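Long-range contact in ricin B lectin (PDB 3VSF), which probably hydrolyses beta-1,3-galactan from the chain end, joining a family 43 glycoside hydrolase domain to a galactose-binding beta-trefoil module: residues E111-K121 / M133-Y143. Residues are numbered along the deposited sequence; the frame is centred on the assembly and turned at random.
Sequences ELNHCNIERPK and MWMHWENGINY
M133 reaches P120 with its terminal methyl: CG lies anti to the backbone N (chi1 168°) and the unbranched chain runs out straight, the flexible thioether fitting the rigid ring. W134 pairs with K121 through two backbone hydrogen bonds, while its indole turns from the hairpin to F199 and gives its N-H to the carbonyl of Y218. M135 faces the bulge that shifts the register between E118 and K121; its bent side chain brings SD to CD1 of I117, 3.4 Å away. H136 is bonded to E118 through both backbones; NE2 to OE1 of E138 (2.8 Å) orients its imidazole, probably assisted by a weak bond between ND1 and OE1 of E118 (3.3 Å), carboxylate and ring planes 67° apart. On the face shared with I117, W137 makes an oblique sulfur-aromatic contact with C115, and its NE1 donates to O of E111 (3.3 Å), which lies in the ring plane. E138 closes the ladder opposite N116. Glycine suits position 140: at its phi of 95° a CB would jam against the preceding carbonyl oxygen, and CA of C115 is close. This antiparallel hairpin, the first two strands of a propeller blade, thus divides its chemistry: on one face M135 and W137 pack on I117, with the C115 sulfur beside the indole; on the other, a salt bridge from R77 holds the E118 carboxylate, H136 and the Y143 hydroxyl adding weak hydrogen bonds.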
# COMPACT_ATOMS: atom_id res chain seq x y z
N GLU A 111 15.53 29.87 -4.78
CA GLU A 111 15.91 28.93 -3.73
C GLU A 111 15.64 27.48 -4.15
O GLU A 111 15.99 26.54 -3.43
CB GLU A 111 15.20 29.25 -2.42
CG GLU A 111 13.69 29.23 -2.49
CD GLU A 111 13.04 29.55 -1.16
OE1 GLU A 111 13.77 29.75 -0.17
OE2 GLU A 111 11.79 29.61 -1.11
N LEU A 112 15.02 27.31 -5.31
CA LEU A 112 14.76 25.97 -5.84
C LEU A 112 15.91 25.51 -6.73
O LEU A 112 15.89 24.40 -7.26
CB LEU A 112 13.44 25.94 -6.61
CG LEU A 112 12.17 26.21 -5.80
CD1 LEU A 112 10.94 26.11 -6.69
CD2 LEU A 112 12.07 25.24 -4.63
N ASN A 113 16.90 26.38 -6.91
CA ASN A 113 18.06 26.06 -7.72
C ASN A 113 18.92 24.96 -7.10
O ASN A 113 19.16 23.92 -7.71
CB ASN A 113 18.91 27.31 -7.97
CG ASN A 113 18.24 28.30 -8.90
OD1 ASN A 113 17.29 28.98 -8.52
ND2 ASN A 113 18.73 28.38 -10.13
N HIS A 114 19.36 25.20 -5.87
CA HIS A 114 20.23 24.26 -5.17
C HIS A 114 19.59 23.82 -3.86
O HIS A 114 19.88 24.37 -2.80
CB HIS A 114 21.59 24.91 -4.91
CG HIS A 114 22.61 23.97 -4.35
ND1 HIS A 114 23.38 23.15 -5.14
CD2 HIS A 114 23.00 23.73 -3.07
CE1 HIS A 114 24.19 22.44 -4.38
NE2 HIS A 114 23.98 22.77 -3.12
N CYS A 115 18.71 22.82 -3.94
CA CYS A 115 17.97 22.36 -2.77
C CYS A 115 17.44 20.94 -2.91
O CYS A 115 17.57 20.31 -3.97
CB CYS A 115 16.79 23.30 -2.49
SG CYS A 115 15.44 23.17 -3.69
N ASN A 116 16.84 20.43 -1.84
CA ASN A 116 16.20 19.13 -1.84
C ASN A 116 14.69 19.27 -1.69
O ASN A 116 14.21 19.89 -0.74
CB ASN A 116 16.73 18.25 -0.71
CG ASN A 116 18.23 18.02 -0.81
OD1 ASN A 116 18.96 18.27 0.15
ND2 ASN A 116 18.68 17.54 -1.96
N ILE A 117 13.94 18.71 -2.63
CA ILE A 117 12.49 18.67 -2.52
C ILE A 117 11.98 17.25 -2.65
O ILE A 117 12.29 16.55 -3.61
CB ILE A 117 11.80 19.57 -3.57
CG1 ILE A 117 11.84 21.03 -3.12
CG2 ILE A 117 10.36 19.13 -3.77
CD1 ILE A 117 10.87 21.92 -3.86
N GLU A 118 11.19 16.81 -1.67
CA GLU A 118 10.70 15.45 -1.65
C GLU A 118 9.28 15.36 -1.09
O GLU A 118 8.86 16.21 -0.30
CB GLU A 118 11.65 14.54 -0.87
CG GLU A 118 11.92 14.99 0.56
CD GLU A 118 13.12 14.29 1.17
OE1 GLU A 118 13.11 14.05 2.40
OE2 GLU A 118 14.07 13.98 0.43
N ARG A 119 8.56 14.33 -1.50
CA ARG A 119 7.17 14.12 -1.08
C ARG A 119 6.27 15.31 -1.39
O ARG A 119 5.61 15.84 -0.50
CB ARG A 119 7.11 13.79 0.42
CG ARG A 119 7.90 12.55 0.79
CD ARG A 119 7.65 12.13 2.22
NE ARG A 119 8.28 10.85 2.52
CZ ARG A 119 7.76 9.67 2.18
NH1 ARG A 119 6.60 9.62 1.54
NH2 ARG A 119 8.39 8.55 2.48
N PRO A 120 6.22 15.71 -2.67
CA PRO A 120 5.33 16.79 -3.10
C PRO A 120 3.90 16.29 -3.26
O PRO A 120 3.67 15.27 -3.92
CB PRO A 120 5.90 17.19 -4.45
CG PRO A 120 6.50 15.94 -4.98
CD PRO A 120 7.04 15.21 -3.79
N LYS A 121 2.94 16.99 -2.66
CA LYS A 121 1.54 16.60 -2.75
C LYS A 121 0.70 17.75 -3.31
O LYS A 121 1.03 18.92 -3.10
CB LYS A 121 1.01 16.18 -1.38
CG LYS A 121 1.80 15.07 -0.72
CD LYS A 121 1.80 13.81 -1.58
CE LYS A 121 2.59 12.69 -0.92
NZ LYS A 121 4.02 13.05 -0.73
N MET A 133 -0.05 23.24 -4.02
CA MET A 133 0.94 22.18 -3.91
C MET A 133 1.87 22.38 -2.71
O MET A 133 2.45 23.45 -2.55
CB MET A 133 1.76 22.07 -5.20
CG MET A 133 3.00 21.20 -5.07
SD MET A 133 3.91 21.06 -6.62
CE MET A 133 5.43 20.31 -6.05
N TRP A 134 1.99 21.34 -1.89
CA TRP A 134 2.89 21.38 -0.74
C TRP A 134 4.04 20.39 -0.93
O TRP A 134 3.97 19.50 -1.78
CB TRP A 134 2.13 21.07 0.55
CG TRP A 134 1.18 22.16 0.94
CD1 TRP A 134 -0.04 22.41 0.39
CD2 TRP A 134 1.38 23.13 1.97
NE1 TRP A 134 -0.62 23.49 1.02
CE2 TRP A 134 0.23 23.95 1.99
CE3 TRP A 134 2.41 23.40 2.87
CZ2 TRP A 134 0.09 25.01 2.88
CZ3 TRP A 134 2.27 24.45 3.75
CH2 TRP A 134 1.12 25.25 3.75
N MET A 135 5.09 20.53 -0.13
CA MET A 135 6.26 19.68 -0.25
C MET A 135 7.23 19.86 0.91
O MET A 135 6.96 20.60 1.85
CB MET A 135 6.98 19.96 -1.58
CG MET A 135 7.67 21.31 -1.63
SD MET A 135 7.51 22.12 -3.23
CE MET A 135 5.77 22.55 -3.22
N HIS A 136 8.37 19.17 0.83
CA HIS A 136 9.41 19.27 1.85
C HIS A 136 10.66 19.89 1.24
O HIS A 136 11.15 19.44 0.21
CB HIS A 136 9.73 17.88 2.40
CG HIS A 136 10.84 17.87 3.40
ND1 HIS A 136 11.60 16.74 3.66
CD2 HIS A 136 11.32 18.84 4.21
CE1 HIS A 136 12.50 17.02 4.58
NE2 HIS A 136 12.35 18.29 4.94
N TRP A 137 11.18 20.93 1.89
CA TRP A 137 12.33 21.67 1.36
C TRP A 137 13.56 21.52 2.24
O TRP A 137 13.47 21.55 3.47
CB TRP A 137 11.98 23.15 1.19
CG TRP A 137 13.01 23.92 0.43
CD1 TRP A 137 13.05 24.14 -0.92
CD2 TRP A 137 14.16 24.59 0.97
NE1 TRP A 137 14.15 24.90 -1.25
CE2 TRP A 137 14.85 25.19 -0.11
CE3 TRP A 137 14.68 24.73 2.26
CZ2 TRP A 137 16.02 25.92 0.07
CZ3 TRP A 137 15.84 25.46 2.43
CH2 TRP A 137 16.50 26.05 1.34
N GLU A 138 14.72 21.36 1.60
CA GLU A 138 15.99 21.27 2.31
C GLU A 138 17.09 22.02 1.55
O GLU A 138 16.93 22.36 0.38
CB GLU A 138 16.39 19.81 2.53
CG GLU A 138 15.52 19.07 3.53
CD GLU A 138 15.64 19.63 4.94
OE1 GLU A 138 14.85 19.22 5.81
OE2 GLU A 138 16.53 20.49 5.17
N ASN A 139 18.21 22.26 2.23
CA ASN A 139 19.30 23.05 1.66
C ASN A 139 19.96 22.43 0.43
O ASN A 139 20.33 23.14 -0.50
CB ASN A 139 20.37 23.33 2.72
CG ASN A 139 19.95 24.39 3.71
OD1 ASN A 139 19.13 25.26 3.39
ND2 ASN A 139 20.51 24.34 4.91
N GLY A 140 20.12 21.11 0.44
CA GLY A 140 20.89 20.44 -0.58
C GLY A 140 22.30 20.25 -0.08
O GLY A 140 23.13 19.59 -0.71
N ILE A 141 22.57 20.84 1.08
CA ILE A 141 23.86 20.70 1.76
C ILE A 141 23.66 19.89 3.03
O ILE A 141 24.54 19.15 3.45
CB ILE A 141 24.46 22.07 2.12
CG1 ILE A 141 24.75 22.87 0.85
CG2 ILE A 141 25.72 21.90 2.94
CD1 ILE A 141 25.77 22.22 -0.07
N ASN A 142 22.49 20.04 3.63
CA ASN A 142 22.15 19.31 4.85
C ASN A 142 20.64 19.24 5.06
O ASN A 142 19.86 19.57 4.16
CB ASN A 142 22.82 19.97 6.06
CG ASN A 142 22.32 21.38 6.31
OD1 ASN A 142 21.61 21.95 5.49
ND2 ASN A 142 22.70 21.95 7.45
N TYR A 143 20.23 18.81 6.25
CA TYR A 143 18.81 18.69 6.58
C TYR A 143 18.44 19.52 7.80
O TYR A 143 17.53 19.17 8.54
CB TYR A 143 18.43 17.23 6.80
CG TYR A 143 18.05 16.49 5.53
CD1 TYR A 143 16.72 16.18 5.26
CD2 TYR A 143 19.01 16.12 4.60
CE1 TYR A 143 16.37 15.51 4.10
CE2 TYR A 143 18.67 15.45 3.44
CZ TYR A 143 17.34 15.15 3.20
OH TYR A 143 16.99 14.49 2.05